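Local coordinates for coiled-coil quantitatively-enriched protein 1 (Schizosaccharomyces pombe, PDB 7CUJ), which links telomeres to the meiotic centrosome during nuclear reorganisation in meiosis and is required for telomere length regulation and chromosome segregation, at residues P181-Y194 / I204-E218. Residues are numbered along the deposited sequence; the frame is centred on the assembly and turned at random.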
ATOM      1  N   PRO A 181       5.248  22.811  43.869  1.00 83.33           N
ATOM      2  CA  PRO A 181       6.388  21.895  44.001  1.00 82.10           C
ATOM      3  C   PRO A 181       6.700  21.364  45.401  1.00 82.51           C
ATOM      4  O   PRO A 181       7.384  20.349  45.533  1.00 83.88           O
ATOM      5  CB  PRO A 181       7.553  22.754  43.489  1.00 83.46           C
ATOM      6  CG  PRO A 181       6.927  23.560  42.378  1.00 84.11           C
ATOM      7  CD  PRO A 181       5.521  23.851  42.863  1.00 84.57           C
ATOM      8  N   ASP A 182       6.202  22.057  46.433  1.00 85.62           N
ATOM      9  CA  ASP A 182       6.238  21.554  47.797  1.00 85.10           C
ATOM     10  C   ASP A 182       5.382  20.289  47.904  1.00 85.08           C
ATOM     11  O   ASP A 182       5.727  19.381  48.660  1.00 89.12           O
ATOM     12  CB  ASP A 182       5.854  22.633  48.818  1.00 87.03           C
ATOM     13  CG  ASP A 182       7.001  23.549  49.221  1.00 88.89           C
ATOM     14  OD1 ASP A 182       8.086  23.447  48.609  1.00 91.36           O
ATOM     15  OD2 ASP A 182       6.802  24.358  50.149  1.00 91.53           O
ATOM     16  N   LEU A 183       4.274  20.239  47.143  1.00 85.51           N
ATOM     17  CA  LEU A 183       3.395  19.074  47.117  1.00 84.38           C
ATOM     18  C   LEU A 183       2.498  19.053  45.872  1.00 83.84           C
ATOM     19  O   LEU A 183       1.314  19.376  45.955  1.00 82.80           O
ATOM     20  CB  LEU A 183       2.587  18.988  48.423  1.00 88.24           C
ATOM     21  CG  LEU A 183       1.821  20.241  48.863  1.00 92.49           C
ATOM     22  CD1 LEU A 183       0.473  19.867  49.466  1.00 94.40           C
ATOM     23  CD2 LEU A 183       2.630  21.072  49.850  1.00 94.75           C
ATOM     24  N   SER A 184       3.066  18.640  44.724  1.00 85.31           N
ATOM     25  CA  SER A 184       2.305  18.389  43.504  1.00 84.16           C
ATOM     26  C   SER A 184       3.026  17.388  42.598  1.00 85.49           C
ATOM     27  O   SER A 184       4.076  17.701  42.040  1.00 93.63           O
ATOM     28  CB  SER A 184       1.985  19.673  42.766  1.00 86.26           C
ATOM     29  OG  SER A 184       3.170  20.321  42.322  1.00 87.27           O
ATOM     30  N   ALA A 185       2.443  16.188  42.452  1.00 79.39           N
ATOM     31  CA  ALA A 185       2.992  15.139  41.602  1.00 71.65           C
ATOM     32  C   ALA A 185       2.352  15.196  40.213  1.00 65.47           C
ATOM     33  O   ALA A 185       1.212  15.636  40.079  1.00 64.78           O
ATOM     34  CB  ALA A 185       2.802  13.793  42.261  1.00 73.27           C
ATOM     35  N   THR A 186       3.092  14.743  39.187  1.00 57.65           N
ATOM     36  CA  THR A 186       2.681  14.889  37.796  1.00 52.24           C
ATOM     37  C   THR A 186       2.668  13.536  37.085  1.00 46.48           C
ATOM     38  O   THR A 186       3.658  12.808  37.103  1.00 44.83           O
ATOM     39  CB  THR A 186       3.570  15.888  37.042  1.00 54.14           C
ATOM     40  OG1 THR A 186       3.650  17.089  37.809  1.00 57.97           O
ATOM     41  CG2 THR A 186       3.056  16.218  35.658  1.00 52.67           C
ATOM     42  N   ILE A 187       1.535  13.223  36.442  1.00 42.55           N
ATOM     43  CA  ILE A 187       1.377  12.007  35.658  1.00 39.17           C
ATOM     44  C   ILE A 187       1.078  12.385  34.208  1.00 36.92           C
ATOM     45  O   ILE A 187       0.185  13.185  33.935  1.00 35.51           O
ATOM     46  CB  ILE A 187       0.268  11.100  36.235  1.00 38.47           C
ATOM     47  CG1 ILE A 187       0.475  10.803  37.721  1.00 39.60           C
ATOM     48  CG2 ILE A 187       0.144   9.819  35.420  1.00 35.99           C
ATOM     49  CD1 ILE A 187      -0.791  10.412  38.449  1.00 40.35           C
ATOM     50  N   PHE A 188       1.832  11.782  33.284  1.00 35.54           N
ATOM     51  CA  PHE A 188       1.525  11.876  31.868  1.00 34.55           C
ATOM     52  C   PHE A 188       0.795  10.611  31.437  1.00 31.62           C
ATOM     53  O   PHE A 188       1.366   9.521  31.462  1.00 31.60           O
ATOM     54  CB  PHE A 188       2.796  12.133  31.057  1.00 35.28           C
ATOM     55  CG  PHE A 188       3.319  13.534  31.222  1.00 39.06           C
ATOM     56  CD1 PHE A 188       2.910  14.547  30.368  1.00 40.40           C
ATOM     57  CD2 PHE A 188       4.179  13.853  32.263  1.00 40.81           C
ATOM     58  CE1 PHE A 188       3.373  15.843  30.533  1.00 43.58           C
ATOM     59  CE2 PHE A 188       4.641  15.150  32.429  1.00 43.17           C
ATOM     60  CZ  PHE A 188       4.238  16.142  31.562  1.00 44.39           C
ATOM     61  N   TYR A 189      -0.482  10.777  31.068  1.00 30.45           N
ATOM     62  CA  TYR A 189      -1.294   9.657  30.621  1.00 28.47           C
ATOM     63  C   TYR A 189      -0.680   9.048  29.361  1.00 26.70           C
ATOM     64  O   TYR A 189      -0.736   7.836  29.169  1.00 24.15           O
ATOM     65  CB  TYR A 189      -2.754  10.075  30.416  1.00 28.29           C
ATOM     66  CG  TYR A 189      -3.654   8.960  29.942  1.00 27.88           C
ATOM     67  CD1 TYR A 189      -4.323   8.150  30.848  1.00 28.14           C
ATOM     68  CD2 TYR A 189      -3.827   8.701  28.590  1.00 26.32           C
ATOM     69  CE1 TYR A 189      -5.147   7.119  30.423  1.00 27.90           C
ATOM     70  CE2 TYR A 189      -4.648   7.676  28.147  1.00 25.38           C
ATOM     71  CZ  TYR A 189      -5.308   6.881  29.068  1.00 26.78           C
ATOM     72  OH  TYR A 189      -6.118   5.870  28.643  1.00 27.08           O
ATOM     73  N   ASP A 190      -0.085   9.903  28.521  1.00 26.97           N
ATOM     74  CA  ASP A 190       0.421   9.492  27.221  1.00 26.63           C
ATOM     75  C   ASP A 190       1.648  10.323  26.850  1.00 27.62           C
ATOM     76  O   ASP A 190       1.827  11.435  27.346  1.00 27.33           O
ATOM     77  CB  ASP A 190      -0.670   9.564  26.147  1.00 26.95           C
ATOM     78  CG  ASP A 190      -1.250  10.957  25.971  1.00 28.84           C
ATOM     79  OD1 ASP A 190      -0.568  11.808  25.357  1.00 29.50           O
ATOM     80  OD2 ASP A 190      -2.372  11.185  26.465  1.00 31.69           O
ATOM     81  N   ILE A 191       2.471   9.760  25.956  1.00 27.71           N
ATOM     82  CA  ILE A 191       3.747  10.333  25.560  1.00 30.08           C
ATOM     83  C   ILE A 191       3.519  11.567  24.691  1.00 31.02           C
ATOM     84  O   ILE A 191       4.302  12.510  24.761  1.00 33.00           O
ATOM     85  CB  ILE A 191       4.637   9.270  24.881  1.00 30.90           C
ATOM     86  CG1 ILE A 191       5.316   8.361  25.910  1.00 33.20           C
ATOM     87  CG2 ILE A 191       5.650   9.894  23.929  1.00 31.32           C
ATOM     88  CD1 ILE A 191       6.245   9.078  26.872  1.00 35.93           C
ATOM     89  N   GLU A 192       2.448  11.558  23.884  1.00 31.47           N
ATOM     90  CA  GLU A 192       2.093  12.718  23.079  1.00 33.52           C
ATOM     91  C   GLU A 192       1.991  13.949  23.980  1.00 34.98           C
ATOM     92  O   GLU A 192       2.522  15.007  23.646  1.00 37.34           O
ATOM     93  CB  GLU A 192       0.804  12.473  22.290  1.00 32.76           C
ATOM     94  CG  GLU A 192       0.499  13.567  21.278  1.00 36.00           C
ATOM     95  CD  GLU A 192      -0.786  13.410  20.476  1.00 36.65           C
ATOM     96  OE1 GLU A 192      -1.078  12.279  20.032  1.00 34.59           O
ATOM     97  OE2 GLU A 192      -1.497  14.423  20.296  1.00 39.99           O
ATOM     98  N   ALA A 193       1.321  13.791  25.129  1.00 35.55           N
ATOM     99  CA  ALA A 193       1.167  14.863  26.102  1.00 39.06           C
ATOM    100  C   ALA A 193       2.529  15.267  26.660  1.00 42.13           C
ATOM    101  O   ALA A 193       2.775  16.449  26.882  1.00 44.58           O
ATOM    102  CB  ALA A 193       0.220  14.449  27.203  1.00 35.80           C
ATOM    103  N   TYR A 194       3.408  14.279  26.874  1.00 43.06           N
ATOM    104  CA  TYR A 194       4.754  14.558  27.347  1.00 45.86           C
ATOM    105  C   TYR A 194       5.511  15.380  26.307  1.00 48.40           C
ATOM    106  O   TYR A 194       6.055  16.431  26.636  1.00 51.22           O
ATOM    107  CB  TYR A 194       5.497  13.279  27.739  1.00 45.40           C
ATOM    108  CG  TYR A 194       6.859  13.537  28.332  1.00 48.22           C
ATOM    109  CD1 TYR A 194       7.005  13.850  29.675  1.00 49.44           C
ATOM    110  CD2 TYR A 194       8.001  13.495  27.547  1.00 50.00           C
ATOM    111  CE1 TYR A 194       8.253  14.103  30.224  1.00 52.34           C
ATOM    112  CE2 TYR A 194       9.256  13.745  28.079  1.00 53.39           C
ATOM    113  CZ  TYR A 194       9.381  14.052  29.423  1.00 54.45           C
ATOM    114  OH  TYR A 194      10.612  14.299  29.958  1.00 59.43           O
ATOM    115  N   ILE A 204       9.725  21.072  34.393  1.00105.51           N
ATOM    116  CA  ILE A 204       8.891  21.116  35.585  1.00106.03           C
ATOM    117  C   ILE A 204       9.695  20.664  36.804  1.00106.58           C
ATOM    118  O   ILE A 204      10.451  19.697  36.733  1.00110.40           O
ATOM    119  CB  ILE A 204       7.613  20.269  35.383  1.00100.21           C
ATOM    120  CG1 ILE A 204       6.828  20.715  34.145  1.00 96.95           C
ATOM    121  CG2 ILE A 204       6.741  20.284  36.632  1.00 99.47           C
ATOM    122  CD1 ILE A 204       5.828  19.697  33.640  1.00 89.72           C
ATOM    123  N   GLN A 205       9.510  21.383  37.920  1.00107.40           N
ATOM    124  CA  GLN A 205      10.062  21.001  39.210  1.00106.42           C
ATOM    125  C   GLN A 205       9.005  20.233  40.001  1.00101.69           C
ATOM    126  O   GLN A 205       8.330  20.802  40.858  1.00106.44           O
ATOM    127  CB  GLN A 205      10.534  22.232  39.991  1.00109.66           C
ATOM    128  CG  GLN A 205      11.910  22.741  39.582  1.00112.09           C
ATOM    129  CD  GLN A 205      12.498  23.715  40.577  1.00115.39           C
ATOM    130  OE1 GLN A 205      11.789  24.351  41.354  1.00118.71           O
ATOM    131  NE2 GLN A 205      13.815  23.842  40.556  1.00117.74           N
ATOM    132  N   SER A 206       8.866  18.938  39.687  1.00 91.59           N
ATOM    133  CA  SER A 206       8.008  18.029  40.432  1.00 84.22           C
ATOM    134  C   SER A 206       8.259  16.589  39.994  1.00 78.12           C
ATOM    135  O   SER A 206       8.936  16.346  38.996  1.00 76.38           O
ATOM    136  CB  SER A 206       6.551  18.403  40.295  1.00 88.02           C
ATOM    137  OG  SER A 206       6.082  18.160  38.977  1.00 89.32           O
ATOM    138  N   LEU A 207       7.699  15.644  40.762  1.00 72.40           N
ATOM    139  CA  LEU A 207       7.714  14.228  40.429  1.00 66.11           C
ATOM    140  C   LEU A 207       6.923  14.009  39.140  1.00 60.01           C
ATOM    141  O   LEU A 207       5.760  14.398  39.051  1.00 56.57           O
ATOM    142  CB  LEU A 207       7.094  13.456  41.600  1.00 66.74           C
ATOM    143  CG  LEU A 207       6.968  11.943  41.420  1.00 64.16           C
ATOM    144  CD1 LEU A 207       8.319  11.261  41.585  1.00 64.20           C
ATOM    145  CD2 LEU A 207       5.961  11.368  42.403  1.00 63.72           C
ATOM    146  N   VAL A 208       7.572  13.388  38.145  1.00 55.70           N
ATOM    147  CA  VAL A 208       6.959  13.111  36.855  1.00 50.85           C
ATOM    148  C   VAL A 208       6.872  11.600  36.655  1.00 49.60           C
ATOM    149  O   VAL A 208       7.890  10.910  36.606  1.00 49.82           O
ATOM    150  CB  VAL A 208       7.714  13.795  35.697  1.00 49.69           C
ATOM    151  CG1 VAL A 208       7.257  13.288  34.337  1.00 48.49           C
ATOM    152  CG2 VAL A 208       7.598  15.310  35.761  1.00 49.05           C
ATOM    153  N   LEU A 209       5.633  11.108  36.538  1.00 46.94           N
ATOM    154  CA  LEU A 209       5.341   9.722  36.207  1.00 43.98           C
ATOM    155  C   LEU A 209       4.845   9.670  34.766  1.00 41.15           C
ATOM    156  O   LEU A 209       4.036  10.501  34.360  1.00 42.76           O
ATOM    157  CB  LEU A 209       4.259   9.214  37.167  1.00 44.27           C
ATOM    158  CG  LEU A 209       4.737   8.487  38.425  1.00 46.37           C
ATOM    159  CD1 LEU A 209       5.892   9.209  39.102  1.00 49.03           C
ATOM    160  CD2 LEU A 209       3.584   8.297  39.399  1.00 47.21           C
ATOM    161  N   ARG A 210       5.339   8.690  34.000  1.00 38.37           N
ATOM    162  CA  ARG A 210       4.903   8.495  32.626  1.00 34.99           C
ATOM    163  C   ARG A 210       4.269   7.114  32.482  1.00 31.70           C
ATOM    164  O   ARG A 210       4.902   6.103  32.779  1.00 32.00           O
ATOM    165  CB  ARG A 210       6.072   8.652  31.648  1.00 34.95           C
ATOM    166  CG  ARG A 210       6.650  10.058  31.579  1.00 35.98           C
ATOM    167  CD  ARG A 210       7.545  10.229  30.368  1.00 36.57           C
ATOM    168  NE  ARG A 210       8.731   9.383  30.418  1.00 37.79           N
ATOM    169  CZ  ARG A 210       9.583   9.214  29.412  1.00 38.22           C
ATOM    170  NH1 ARG A 210       9.383   9.831  28.260  1.00 38.89           N
ATOM    171  NH2 ARG A 210      10.634   8.428  29.558  1.00 40.14           N
ATOM    172  N   LEU A 211       3.009   7.097  32.039  1.00 29.46           N
ATOM    173  CA  LEU A 211       2.329   5.871  31.656  1.00 27.81           C
ATOM    174  C   LEU A 211       2.703   5.575  30.205  1.00 25.85           C
ATOM    175  O   LEU A 211       2.337   6.324  29.299  1.00 24.78           O
ATOM    176  CB  LEU A 211       0.817   6.077  31.814  1.00 27.43           C
ATOM    177  CG  LEU A 211       0.221   5.882  33.213  1.00 28.01           C
ATOM    178  CD1 LEU A 211       1.187   6.271  34.323  1.00 28.79           C
ATOM    179  CD2 LEU A 211      -1.093   6.633  33.354  1.00 26.71           C
ATOM    180  N   ILE A 212       3.465   4.491  30.010  1.00 25.65           N
ATOM    181  CA  ILE A 212       3.982   4.119  28.705  1.00 25.17           C
ATOM    182  C   ILE A 212       3.568   2.680  28.414  1.00 25.14           C
ATOM    183  O   ILE A 212       3.910   1.771  29.167  1.00 26.97           O
ATOM    184  CB  ILE A 212       5.513   4.308  28.647  1.00 26.23           C
ATOM    185  CG1 ILE A 212       5.899   5.781  28.825  1.00 27.01           C
ATOM    186  CG2 ILE A 212       6.074   3.733  27.354  1.00 25.48           C
ATOM    187  CD1 ILE A 212       7.385   6.030  28.965  1.00 28.31           C
ATOM    188  N   HIS A 213       2.831   2.488  27.316  1.00 23.26           N
ATOM    189  CA  HIS A 213       2.401   1.156  26.923  1.00 23.99           C
ATOM    190  C   HIS A 213       3.578   0.368  26.353  1.00 24.46           C
ATOM    191  O   HIS A 213       4.294   0.859  25.480  1.00 23.14           O
ATOM    192  CB  HIS A 213       1.218   1.215  25.948  1.00 23.09           C
ATOM    193  CG  HIS A 213      -0.105   1.078  26.619  1.00 23.19           C
ATOM    194  ND1 HIS A 213      -1.092   2.034  26.502  1.00 23.46           N
ATOM    195  CD2 HIS A 213      -0.605   0.110  27.416  1.00 24.61           C
ATOM    196  CE1 HIS A 213      -2.147   1.660  27.198  1.00 24.10           C
ATOM    197  NE2 HIS A 213      -1.875   0.483  27.765  1.00 24.75           N
ATOM    198  N   LEU A 214       3.752  -0.856  26.864  1.00 25.68           N
ATOM    199  CA  LEU A 214       4.821  -1.742  26.434  1.00 26.84           C
ATOM    200  C   LEU A 214       4.575  -2.161  24.985  1.00 26.61           C
ATOM    201  O   LEU A 214       3.512  -2.691  24.656  1.00 27.05           O
ATOM    202  CB  LEU A 214       4.882  -2.962  27.359  1.00 29.34           C
ATOM    203  CG  LEU A 214       5.446  -2.725  28.763  1.00 31.24           C
ATOM    204  CD1 LEU A 214       5.025  -3.841  29.708  1.00 33.09           C
ATOM    205  CD2 LEU A 214       6.961  -2.619  28.731  1.00 32.29           C
ATOM    206  N   GLY A 215       5.571  -1.888  24.134  1.00 26.26           N
ATOM    207  CA  GLY A 215       5.577  -2.337  22.750  1.00 24.53           C
ATOM    208  C   GLY A 215       4.864  -1.369  21.808  1.00 22.14           C
ATOM    209  O   GLY A 215       4.740  -1.653  20.620  1.00 21.27           O
ATOM    210  N   SER A 216       4.409  -0.232  22.350  1.00 21.15           N
ATOM    211  CA  SER A 216       3.703   0.781  21.579  1.00 19.97           C
ATOM    212  C   SER A 216       4.700   1.792  21.014  1.00 20.53           C
ATOM    213  O   SER A 216       5.903   1.657  21.228  1.00 21.45           O
ATOM    214  CB  SER A 216       2.645   1.454  22.421  1.00 19.22           C
ATOM    215  OG  SER A 216       3.234   2.310  23.390  1.00 19.00           O
ATOM    216  N   ILE A 217       4.179   2.805  20.304  1.00 20.80           N
ATOM    217  CA  ILE A 217       4.977   3.912  19.797  1.00 20.95           C
ATOM    218  C   ILE A 217       5.559   4.715  20.959  1.00 21.60           C
ATOM    219  O   ILE A 217       6.593   5.360  20.803  1.00 22.21           O
ATOM    220  CB  ILE A 217       4.177   4.812  18.831  1.00 21.36           C
ATOM    221  CG1 ILE A 217       5.100   5.812  18.128  1.00 22.46           C
ATOM    222  CG2 ILE A 217       3.028   5.510  19.549  1.00 21.00           C
ATOM    223  CD1 ILE A 217       4.521   6.433  16.885  1.00 22.79           C
ATOM    224  N   GLU A 218       4.872   4.676  22.107  1.00 21.08           N
ATOM    225  CA  GLU A 218       5.294   5.386  23.303  1.00 22.10           C
ATOM    226  C   GLU A 218       6.625   4.808  23.776  1.00 22.73           C
ATOM    227  O   GLU A 218       7.548   5.552  24.100  1.00 25.12           O
ATOM    228  CB  GLU A 218       4.241   5.258  24.406  1.00 21.68           C
ATOM    229  CG  GLU A 218       2.866   5.781  24.033  1.00 20.62           C
ATOM    230  CD  GLU A 218       1.922   5.920  25.218  1.00 21.01           C
ATOM    231  OE1 GLU A 218       1.724   4.921  25.948  1.00 21.03           O
ATOM    232  OE2 GLU A 218       1.393   7.028  25.417  1.00 21.03           O
TER
HETATM  233  O   HOH W   1       3.362   8.935  29.049  1.00 19.88           O
HETATM  234  O   HOH W   2       0.921   9.006  23.315  1.00 24.61           O
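Arg-210 lays its aliphatic CD over one face of the Tyr-194 ring, 3.9 Å from the ring centroid, and carries its guanidinium above the same face in a cation-pi contact, the two planes turned 51° apart. A bend at chi3 (-65°) turns the chain so that NH1 also meets Ile-191 CD1 at 3.5 Å, while Ile-212 CD1 covers a face of the guanidinium; NH2 forms a salt bridge with Asp-13 on the neighbouring strand 11-16. On the same side of the sheet, the Phe-188 ring takes Val-208 CG1 at its edge, 3.7 Å from CE2, and Tyr-194 CD1 over its centre. The other face of the sheet carries Ile-187, whose CG2 lies 3.9 Å from Leu-211 CD1.

Beyond the strand ends, Glu-218 reaches across to the start of helix 191-200. Its OE2 accepts from Ile-191 N at 3.0 Å, approached from above the carboxylate plane, and also receives a water bound to Glu-192 N; OE1 takes His-213 N and a salt bridge from Lys-103. A leucine in its place would probably leave the amides of Ile-191 and His-213 without these acceptors and Lys-103 without this carboxylate. At the opposite end, Thr-186 OG1 and Ser-206 OG share a hydrogen bond of 2.9 Å.

Between these ends, four backbone hydrogen bonds join Thr-186 and Phe-188 to Leu-207, Leu-209 and Leu-211, with the strand axes 4.6 Å apart. Strand 184-188, helix 191-200 and strand 208-213 thus form a beta-alpha-beta crossover within the parallel sheet of this alpha/beta domain.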